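Local structure of maquette-3 (Escherichia coli, 6Z0C) at residues K33-I38 / E66-L71; E134-F139 / K167-L172; E141-I146 / E157-K162. The protein is a designed four-helix bundle, probably made to test how networks of charged residues buried in its core can stabilise an artificial protein. All coordinates share one frame; numbering follows the deposited sequence.

Contact 1 (K33-I38 / E66-L71); sequences KIKLQI and EKQIEL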
loop_
_atom_site.group_PDB
_atom_site.type_symbol
_atom_site.label_atom_id
_atom_site.label_comp_id
_atom_site.label_asym_id
_atom_site.label_seq_id
_atom_site.Cartn_x
_atom_site.Cartn_y
_atom_site.Cartn_z
ATOM N N LYS A 33 11.573 -1.245 -8.425
ATOM C CA LYS A 33 12.504 -1.827 -9.429
ATOM C C LYS A 33 12.028 -1.450 -10.838
ATOM O O LYS A 33 12.827 -0.843 -11.577
ATOM C CB LYS A 33 12.627 -3.344 -9.252
ATOM C CG LYS A 33 13.661 -4.011 -10.152
ATOM C CD LYS A 33 13.754 -5.515 -9.982
ATOM C CE LYS A 33 14.048 -5.945 -8.559
ATOM N NZ LYS A 33 14.334 -7.397 -8.474
ATOM N N ILE A 34 10.783 -1.771 -11.207
ATOM C CA ILE A 34 10.280 -1.493 -12.587
ATOM C C ILE A 34 10.248 0.022 -12.823
ATOM O O ILE A 34 10.586 0.435 -13.943
ATOM C CB ILE A 34 8.916 -2.145 -12.908
ATOM C CG1 ILE A 34 8.526 -1.848 -14.361
ATOM C CG2 ILE A 34 7.830 -1.712 -11.935
ATOM C CD1 ILE A 34 7.420 -2.715 -14.915
ATOM N N LYS A 35 9.859 0.825 -11.828
ATOM C CA LYS A 35 9.679 2.290 -12.021
ATOM C C LYS A 35 11.050 2.938 -12.255
ATOM O O LYS A 35 11.132 3.825 -13.127
ATOM C CB LYS A 35 8.866 2.909 -10.881
ATOM C CG LYS A 35 7.364 2.656 -11.001
ATOM C CD LYS A 35 6.490 3.467 -10.066
ATOM C CE LYS A 35 6.586 4.965 -10.272
ATOM N NZ LYS A 35 6.056 5.383 -11.591
ATOM N N LEU A 36 12.100 2.483 -11.566
ATOM C CA LEU A 36 13.475 3.005 -11.786
ATOM C C LEU A 36 13.966 2.572 -13.175
ATOM O O LEU A 36 14.609 3.396 -13.850
ATOM C CB LEU A 36 14.406 2.526 -10.667
ATOM C CG LEU A 36 15.783 3.192 -10.632
ATOM C CD1 LEU A 36 15.673 4.710 -10.714
ATOM C CD2 LEU A 36 16.546 2.792 -9.380
ATOM N N GLN A 37 13.654 1.342 -13.601
ATOM C CA GLN A 37 13.979 0.840 -14.964
ATOM C C GLN A 37 13.297 1.756 -15.989
ATOM O O GLN A 37 13.953 2.140 -16.967
ATOM C CB GLN A 37 13.559 -0.624 -15.122
ATOM C CG GLN A 37 14.431 -1.588 -14.330
ATOM C CD GLN A 37 13.966 -3.026 -14.386
ATOM O OE1 GLN A 37 12.801 -3.320 -14.656
ATOM N NE2 GLN A 37 14.884 -3.940 -14.115
ATOM N N ILE A 38 12.042 2.136 -15.740
ATOM C CA ILE A 38 11.239 2.986 -16.668
ATOM C C ILE A 38 11.808 4.411 -16.693
ATOM O O ILE A 38 11.832 4.987 -17.785
ATOM C CB ILE A 38 9.740 2.919 -16.319
ATOM C CG1 ILE A 38 9.148 1.610 -16.847
ATOM C CG2 ILE A 38 8.992 4.138 -16.841
ATOM C CD1 ILE A 38 7.779 1.278 -16.309
ATOM N N GLU A 66 10.392 11.022 -10.808
ATOM C CA GLU A 66 11.309 11.084 -9.636
ATOM C C GLU A 66 10.475 11.275 -8.361
ATOM O O GLU A 66 10.805 10.641 -7.338
ATOM C CB GLU A 66 12.356 12.183 -9.825
ATOM C CG GLU A 66 13.406 11.850 -10.876
ATOM C CD GLU A 66 14.424 10.784 -10.494
ATOM O OE1 GLU A 66 15.184 10.349 -11.388
ATOM O OE2 GLU A 66 14.467 10.392 -9.309
ATOM N N LYS A 67 9.412 12.084 -8.434
ATOM C CA LYS A 67 8.482 12.344 -7.302
ATOM C C LYS A 67 7.742 11.053 -6.932
ATOM O O LYS A 67 7.584 10.793 -5.725
ATOM C CB LYS A 67 7.494 13.457 -7.667
ATOM C CG LYS A 67 8.128 14.824 -7.882
ATOM C CD LYS A 67 7.179 15.854 -8.456
ATOM C CE LYS A 67 7.908 16.999 -9.128
ATOM N NZ LYS A 67 6.998 18.131 -9.419
ATOM N N GLN A 68 7.299 10.284 -7.930
ATOM C CA GLN A 68 6.534 9.022 -7.739
ATOM C C GLN A 68 7.423 7.972 -7.067
ATOM O O GLN A 68 6.909 7.221 -6.218
ATOM C CB GLN A 68 6.006 8.496 -9.072
ATOM C CG GLN A 68 4.937 9.382 -9.687
ATOM C CD GLN A 68 4.472 8.872 -11.029
ATOM O OE1 GLN A 68 5.165 8.113 -11.704
ATOM N NE2 GLN A 68 3.280 9.287 -11.421
ATOM N N ILE A 69 8.704 7.909 -7.434
ATOM C CA ILE A 69 9.685 6.994 -6.778
ATOM C C ILE A 69 9.751 7.356 -5.290
ATOM O O ILE A 69 9.682 6.429 -4.463
ATOM C CB ILE A 69 11.074 7.049 -7.446
ATOM C CG1 ILE A 69 11.112 6.251 -8.752
ATOM C CG2 ILE A 69 12.144 6.570 -6.478
ATOM C CD1 ILE A 69 11.180 4.751 -8.562
ATOM N N GLU A 70 9.871 8.645 -4.958
ATOM C CA GLU A 70 10.028 9.088 -3.547
ATOM C C GLU A 70 8.762 8.712 -2.773
ATOM O O GLU A 70 8.897 8.278 -1.622
ATOM C CB GLU A 70 10.347 10.579 -3.426
ATOM C CG GLU A 70 10.676 11.017 -2.000
ATOM C CD GLU A 70 11.516 10.060 -1.159
ATOM O OE1 GLU A 70 11.003 9.569 -0.124
ATOM O OE2 GLU A 70 12.690 9.820 -1.521
ATOM N N LEU A 71 7.581 8.829 -3.387
ATOM C CA LEU A 71 6.303 8.458 -2.723
ATOM C C LEU A 71 6.313 6.966 -2.363
ATOM O O LEU A 71 5.868 6.631 -1.253
ATOM C CB LEU A 71 5.101 8.778 -3.615
ATOM C CG LEU A 71 3.786 8.194 -3.097
ATOM C CD1 LEU A 71 3.424 8.792 -1.746
ATOM C CD2 LEU A 71 2.664 8.397 -4.091
#
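Lys35 of helix 4-48 faces Gln68 and Ile69 of helix 52-99 across an antiparallel pair in the four-helix bundle, the axes of the two short segments approaching to 10.3 Å. At its base the lysine is apolar in behaviour: CB lies 3.8 Å from Ile69 CD1. CG and CD then carry the chain inward, and two successive bends, chi3 62° and chi4 66°, fold its far end round to Gln68. There CE packs beside the glutamine, 3.8 Å from Gln68 CB. At the tip, Lys35 NZ donates a hydrogen bond of 2.9 Å to Gln68 OE1, coming from above the amide, 39° out of the carbonyl plane. The two side chains cross at roughly a right angle, Gln68 stretched straight beyond its CG. Lys35 is buried, and its ammonium also forms salt bridges with Glu136 of helix 105-144 and with Glu65, so that an amide oxygen and two carboxylates surround one charge in the core. On the outer side Ile69 fills in between the helices. Its CD1 reaches the backbone of helix 4-48, 3.9 Å from Leu36 N, with Leu36 CB slightly farther off at 4.4 Å.

Contact 2 (E134-F139 / K167-L172); sequences EDEEKF and KQQREL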
loop_
_atom_site.group_PDB
_atom_site.type_symbol
_atom_site.label_atom_id
_atom_site.label_comp_id
_atom_site.label_asym_id
_atom_site.label_seq_id
_atom_site.Cartn_x
_atom_site.Cartn_y
_atom_site.Cartn_z
ATOM N N GLU A 134 -3.801 7.089 -11.022
ATOM C CA GLU A 134 -4.461 8.100 -11.892
ATOM C C GLU A 134 -3.410 8.771 -12.783
ATOM O O GLU A 134 -3.657 8.888 -13.993
ATOM C CB GLU A 134 -5.204 9.147 -11.064
ATOM C CG GLU A 134 -6.543 8.657 -10.556
ATOM C CD GLU A 134 -7.321 9.700 -9.777
ATOM O OE1 GLU A 134 -7.521 10.807 -10.321
ATOM O OE2 GLU A 134 -7.706 9.411 -8.629
ATOM N N ASP A 135 -2.284 9.190 -12.201
ATOM C CA ASP A 135 -1.182 9.883 -12.920
ATOM C C ASP A 135 -0.573 8.941 -13.974
ATOM O O ASP A 135 -0.232 9.432 -15.075
ATOM C CB ASP A 135 -0.140 10.422 -11.934
ATOM C CG ASP A 135 -0.634 11.599 -11.106
ATOM O OD1 ASP A 135 -1.664 12.199 -11.477
ATOM O OD2 ASP A 135 0.012 11.909 -10.097
ATOM N N GLU A 136 -0.450 7.644 -13.671
ATOM C CA GLU A 136 0.077 6.632 -14.627
ATOM C C GLU A 136 -0.896 6.512 -15.807
ATOM O O GLU A 136 -0.430 6.532 -16.955
ATOM C CB GLU A 136 0.286 5.268 -13.965
ATOM C CG GLU A 136 1.329 5.274 -12.863
ATOM C CD GLU A 136 2.785 5.342 -13.295
ATOM O OE1 GLU A 136 3.647 4.976 -12.474
ATOM O OE2 GLU A 136 3.062 5.770 -14.434
ATOM N N GLU A 137 -2.199 6.411 -15.527
ATOM C CA GLU A 137 -3.266 6.308 -16.559
ATOM C C GLU A 137 -3.241 7.546 -17.463
ATOM O O GLU A 137 -3.420 7.381 -18.685
ATOM C CB GLU A 137 -4.638 6.151 -15.907
ATOM C CG GLU A 137 -4.837 4.790 -15.278
ATOM C CD GLU A 137 -6.181 4.598 -14.605
ATOM O OE1 GLU A 137 -6.721 3.486 -14.702
ATOM O OE2 GLU A 137 -6.676 5.553 -13.978
ATOM N N LYS A 138 -3.046 8.736 -16.887
ATOM C CA LYS A 138 -2.994 10.013 -17.646
ATOM C C LYS A 138 -1.777 10.008 -18.572
ATOM O O LYS A 138 -1.915 10.418 -19.738
ATOM C CB LYS A 138 -2.922 11.220 -16.710
ATOM C CG LYS A 138 -4.225 11.573 -16.016
ATOM C CD LYS A 138 -4.100 12.787 -15.132
ATOM C CE LYS A 138 -5.389 13.125 -14.419
ATOM N NZ LYS A 138 -5.144 14.025 -13.268
ATOM N N PHE A 139 -0.619 9.565 -18.081
ATOM C CA PHE A 139 0.613 9.569 -18.904
ATOM C C PHE A 139 0.437 8.609 -20.085
ATOM O O PHE A 139 0.860 8.962 -21.198
ATOM C CB PHE A 139 1.875 9.228 -18.110
ATOM C CG PHE A 139 3.076 9.251 -19.015
ATOM C CD1 PHE A 139 3.459 10.434 -19.630
ATOM C CD2 PHE A 139 3.746 8.086 -19.348
ATOM C CE1 PHE A 139 4.528 10.461 -20.512
ATOM C CE2 PHE A 139 4.819 8.117 -20.226
ATOM C CZ PHE A 139 5.204 9.302 -20.810
ATOM N N LYS A 167 -0.844 -2.529 -13.783
ATOM C CA LYS A 167 -1.329 -3.846 -13.279
ATOM C C LYS A 167 -0.882 -4.032 -11.825
ATOM O O LYS A 167 -1.721 -4.446 -10.999
ATOM C CB LYS A 167 -0.799 -5.017 -14.112
ATOM C CG LYS A 167 -1.513 -5.268 -15.430
ATOM C CD LYS A 167 -1.055 -6.543 -16.112
ATOM C CE LYS A 167 -1.757 -6.815 -17.426
ATOM N NZ LYS A 167 -1.235 -5.954 -18.508
ATOM N N GLN A 168 0.391 -3.746 -11.536
ATOM C CA GLN A 168 1.000 -3.917 -10.189
ATOM C C GLN A 168 0.401 -2.906 -9.200
ATOM O O GLN A 168 0.193 -3.288 -8.035
ATOM C CB GLN A 168 2.520 -3.785 -10.272
ATOM C CG GLN A 168 3.172 -4.922 -11.045
ATOM C CD GLN A 168 4.674 -4.787 -11.129
ATOM O OE1 GLN A 168 5.276 -5.015 -12.173
ATOM N NE2 GLN A 168 5.296 -4.406 -10.027
ATOM N N GLN A 169 0.133 -1.670 -9.626
ATOM C CA GLN A 169 -0.463 -0.638 -8.730
ATOM C C GLN A 169 -1.903 -1.029 -8.370
ATOM O O GLN A 169 -2.288 -0.809 -7.220
ATOM C CB GLN A 169 -0.357 0.758 -9.342
ATOM C CG GLN A 169 0.993 1.411 -9.072
ATOM C CD GLN A 169 1.265 2.578 -9.986
ATOM O OE1 GLN A 169 0.556 2.797 -10.965
ATOM N NE2 GLN A 169 2.298 3.338 -9.669
ATOM N N ARG A 170 -2.665 -1.617 -9.296
ATOM C CA ARG A 170 -4.033 -2.130 -9.002
ATOM C C ARG A 170 -3.946 -3.311 -8.034
ATOM O O ARG A 170 -4.837 -3.450 -7.180
ATOM C CB ARG A 170 -4.744 -2.575 -10.280
ATOM C CG ARG A 170 -5.047 -1.428 -11.226
ATOM C CD ARG A 170 -6.189 -1.777 -12.150
ATOM N NE ARG A 170 -6.215 -0.864 -13.273
ATOM C CZ ARG A 170 -6.676 0.382 -13.235
ATOM N NH1 ARG A 170 -7.171 0.891 -12.116
ATOM N NH2 ARG A 170 -6.647 1.115 -14.334
ATOM N N GLU A 171 -2.923 -4.151 -8.192
ATOM C CA GLU A 171 -2.658 -5.299 -7.288
ATOM C C GLU A 171 -2.386 -4.747 -5.882
ATOM O O GLU A 171 -2.945 -5.289 -4.914
ATOM C CB GLU A 171 -1.499 -6.136 -7.835
ATOM C CG GLU A 171 -1.663 -7.624 -7.604
ATOM C CD GLU A 171 -2.906 -8.232 -8.234
ATOM O OE1 GLU A 171 -2.982 -8.276 -9.480
ATOM O OE2 GLU A 171 -3.800 -8.646 -7.476
ATOM N N LEU A 172 -1.594 -3.677 -5.786
ATOM C CA LEU A 172 -1.232 -3.023 -4.501
ATOM C C LEU A 172 -2.489 -2.417 -3.862
ATOM O O LEU A 172 -2.677 -2.618 -2.651
ATOM C CB LEU A 172 -0.155 -1.966 -4.760
ATOM C CG LEU A 172 0.335 -1.189 -3.540
ATOM C CD1 LEU A 172 0.816 -2.127 -2.442
ATOM C CD2 LEU A 172 1.435 -0.218 -3.934
#
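Glu136 OE1 is held by a salt bridge to Lys35 NZ and OE2 by another to Lys162 NZ, while the stem of the same side chain lies against Gln169. The two residues belong to helices 105-144 and 152-194, an antiparallel hairpin of the four-helix bundle. A bend at chi2 (-75°) turns the carboxylate of Glu136 away from a straight course and into the interior, where the two lysines come from helices 4-48 and 152-194; one carboxylate thus ties three helices together. Gln169 crosses the glutamate at about a right angle, its amide plane tilted 45° from the carboxylate. Its NE2 is 3.5 Å from Glu136 OE1, a loose approach, whereas its OE1 meets carbon, 3.2 Å from Glu136 CG. That oxygen is buried here and has no polar partner in the model. With an alanine in place of Glu136, the ammonium groups of Lys35 and Lys162 would probably lose one of their counter-charges and repel each other more, and a gap would open beside the Gln169 amide. Nearer the surface, Glu137 and Arg170 form a second, outer ion pair, modelled very short at 2.4 Å from Arg170 NH2 to Glu137 OE1, so its exact length is doubtful. Both chains run extended and cross at about a right angle, carboxylate and guanidinium planes 58° apart, and Glu137 OE1 lies at the edge of the Arg170 guanidinium, near its plane.

Contact 3 (E141-I146 / E157-K162); sequences ELLETI and ELLKGK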
loop_
_atom_site.group_PDB
_atom_site.type_symbol
_atom_site.label_atom_id
_atom_site.label_comp_id
_atom_site.label_asym_id
_atom_site.label_seq_id
_atom_site.Cartn_x
_atom_site.Cartn_y
_atom_site.Cartn_z
ATOM N N GLU A 141 -2.332 7.772 -21.647
ATOM C CA GLU A 141 -3.250 8.415 -22.629
ATOM C C GLU A 141 -2.445 9.435 -23.449
ATOM O O GLU A 141 -2.647 9.510 -24.671
ATOM C CB GLU A 141 -4.474 8.979 -21.902
ATOM C CG GLU A 141 -5.360 7.879 -21.328
ATOM C CD GLU A 141 -6.364 8.269 -20.252
ATOM O OE1 GLU A 141 -6.540 9.480 -20.000
ATOM O OE2 GLU A 141 -6.974 7.349 -19.666
ATOM N N LEU A 142 -1.506 10.136 -22.809
ATOM C CA LEU A 142 -0.615 11.128 -23.466
ATOM C C LEU A 142 0.405 10.408 -24.360
ATOM O O LEU A 142 0.610 10.848 -25.510
ATOM C CB LEU A 142 0.073 11.943 -22.367
ATOM C CG LEU A 142 0.655 13.289 -22.782
ATOM C CD1 LEU A 142 -0.367 14.129 -23.534
ATOM C CD2 LEU A 142 1.150 14.033 -21.556
ATOM N N LEU A 143 1.019 9.340 -23.844
ATOM C CA LEU A 143 2.070 8.550 -24.541
ATOM C C LEU A 143 1.495 7.934 -25.822
ATOM O O LEU A 143 2.208 7.915 -26.838
ATOM C CB LEU A 143 2.585 7.472 -23.584
ATOM C CG LEU A 143 3.637 6.521 -24.152
ATOM C CD1 LEU A 143 4.803 7.285 -24.770
ATOM C CD2 LEU A 143 4.132 5.577 -23.072
ATOM N N GLU A 144 0.253 7.446 -25.770
ATOM C CA GLU A 144 -0.459 6.845 -26.932
ATOM C C GLU A 144 -0.475 7.809 -28.128
ATOM O O GLU A 144 -0.454 7.311 -29.267
ATOM C CB GLU A 144 -1.884 6.456 -26.541
ATOM C CG GLU A 144 -1.954 5.141 -25.794
ATOM C CD GLU A 144 -3.344 4.778 -25.308
ATOM O OE1 GLU A 144 -3.776 3.643 -25.564
ATOM O OE2 GLU A 144 -3.988 5.626 -24.664
ATOM N N THR A 145 -0.530 9.125 -27.895
ATOM C CA THR A 145 -0.694 10.147 -28.966
ATOM C C THR A 145 0.628 10.360 -29.717
ATOM O O THR A 145 0.568 10.927 -30.822
ATOM C CB THR A 145 -1.220 11.488 -28.434
ATOM O OG1 THR A 145 -0.222 12.094 -27.612
ATOM C CG2 THR A 145 -2.511 11.349 -27.656
ATOM N N ILE A 146 1.765 9.934 -29.153
ATOM C CA ILE A 146 3.119 10.177 -29.741
ATOM C C ILE A 146 3.784 8.854 -30.153
ATOM O O ILE A 146 4.985 8.894 -30.484
ATOM C CB ILE A 146 4.002 10.991 -28.773
ATOM C CG1 ILE A 146 4.233 10.272 -27.441
ATOM C CG2 ILE A 146 3.421 12.382 -28.573
ATOM C CD1 ILE A 146 5.434 10.778 -26.678
ATOM N N GLU A 157 7.949 0.217 -26.303
ATOM C CA GLU A 157 8.547 -0.517 -25.150
ATOM C C GLU A 157 8.198 0.207 -23.844
ATOM O O GLU A 157 7.883 -0.474 -22.852
ATOM C CB GLU A 157 10.063 -0.660 -25.314
ATOM C CG GLU A 157 10.458 -1.750 -26.292
ATOM C CD GLU A 157 9.844 -3.106 -25.986
ATOM O OE1 GLU A 157 8.899 -3.500 -26.702
ATOM O OE2 GLU A 157 10.302 -3.757 -25.024
ATOM N N LEU A 158 8.258 1.539 -23.848
ATOM C CA LEU A 158 7.922 2.397 -22.681
ATOM C C LEU A 158 6.449 2.179 -22.309
ATOM O O LEU A 158 6.150 2.041 -21.109
ATOM C CB LEU A 158 8.211 3.852 -23.060
ATOM C CG LEU A 158 7.993 4.895 -21.970
ATOM C CD1 LEU A 158 8.906 4.645 -20.776
ATOM C CD2 LEU A 158 8.213 6.289 -22.532
ATOM N N LEU A 159 5.564 2.131 -23.309
ATOM C CA LEU A 159 4.107 1.921 -23.106
ATOM C C LEU A 159 3.877 0.541 -22.480
ATOM O O LEU A 159 3.118 0.467 -21.507
ATOM C CB LEU A 159 3.377 2.063 -24.445
ATOM C CG LEU A 159 1.874 1.786 -24.409
ATOM C CD1 LEU A 159 1.175 2.672 -23.390
ATOM C CD2 LEU A 159 1.259 1.977 -25.783
ATOM N N LYS A 160 4.518 -0.506 -23.010
ATOM C CA LYS A 160 4.413 -1.895 -22.483
ATOM C C LYS A 160 4.791 -1.901 -20.998
ATOM O O LYS A 160 4.052 -2.517 -20.201
ATOM C CB LYS A 160 5.321 -2.856 -23.254
ATOM C CG LYS A 160 4.812 -3.296 -24.619
ATOM C CD LYS A 160 5.688 -4.369 -25.236
ATOM C CE LYS A 160 5.293 -4.729 -26.653
ATOM N NZ LYS A 160 6.144 -5.814 -27.196
ATOM N N GLY A 161 5.901 -1.242 -20.652
ATOM C CA GLY A 161 6.373 -1.098 -19.263
ATOM C C GLY A 161 5.322 -0.435 -18.389
ATOM O O GLY A 161 5.035 -0.968 -17.297
ATOM N N LYS A 162 4.756 0.682 -18.859
ATOM C CA LYS A 162 3.768 1.491 -18.098
ATOM C C LYS A 162 2.502 0.664 -17.862
ATOM O O LYS A 162 1.945 0.759 -16.758
ATOM C CB LYS A 162 3.460 2.808 -18.815
ATOM C CG LYS A 162 4.529 3.881 -18.674
ATOM C CD LYS A 162 4.840 4.212 -17.236
ATOM C CE LYS A 162 5.458 5.580 -17.052
ATOM N NZ LYS A 162 5.735 5.845 -15.623
#
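This is a hydrophobic contact at the loop end of a helical hairpin in the four-helix bundle, where Leu143, late in helix 105-144, packs on Leu158 and Leu159, early in helix 152-194. The loop joining the two helices follows closely, and the nearest CA atoms across the contact, those of Leu143 and Leu159, are 7.1 Å apart. One methyl does most of the work. Leu143 holds CG anti to its own nitrogen (chi1 178°), which points CG toward helix 152-194, and from there CD2 reaches the backbone of that helix. It settles 3.7 Å from Leu159 CA and 3.8 Å from Leu159 CB, touching the root of that side chain more closely than its branches. Roughly at right angles to that approach, the same methyl is 4.1 Å from Leu158 CG, and the second branch of Leu143, CD1, also reaches Leu158, at 4.2 Å from its CD2. The methyl therefore sits against two successive residues of one helical turn. Leu158 is buried and extends the layer to Ile38 and Leu42 of helix 4-48 and to Leu58 of helix 52-99, so all four helices share this apolar level; Leu159 leans on Ile140. One turn on, Lys162 starts toward helix 105-144 but leads its ammonium away, to salt bridges with Glu65 and Glu136, so the charged network begins about one turn from these leucines. Next to Leu143, Leu142 O accepts twice from Thr145, from N at 3.2 Å and from OG1 at 2.6 Å, the hydroxyl lying in the carbonyl plane.

In the fold
The three contacts meet in one buried charge network. Contact 1 supplies Lys35, contact 2 Glu136 and contact 3 Lys162: Lys35 NZ is 2.6 Å from Glu136 OE1, and Lys162 NZ is 2.9 Å from Glu136 OE2. The two ammonium nitrogens, Lys35 NZ and Lys162 NZ, come within 4.1 Å of each other, a like-charge approach that Glu136 and Glu65, both salt-bridged to each lysine, probably offset. Centres lie about 12 Å apart for contacts 1 and 2, about 16 Å for contacts 1 and 3, and about 13 Å for contacts 2 and 3, which share one hairpin. The potassium ion, bound by Gly101, Gly103 and Gln200, sits beyond the start of helix 105-144, whereas contact 3 lies at that helix's other end.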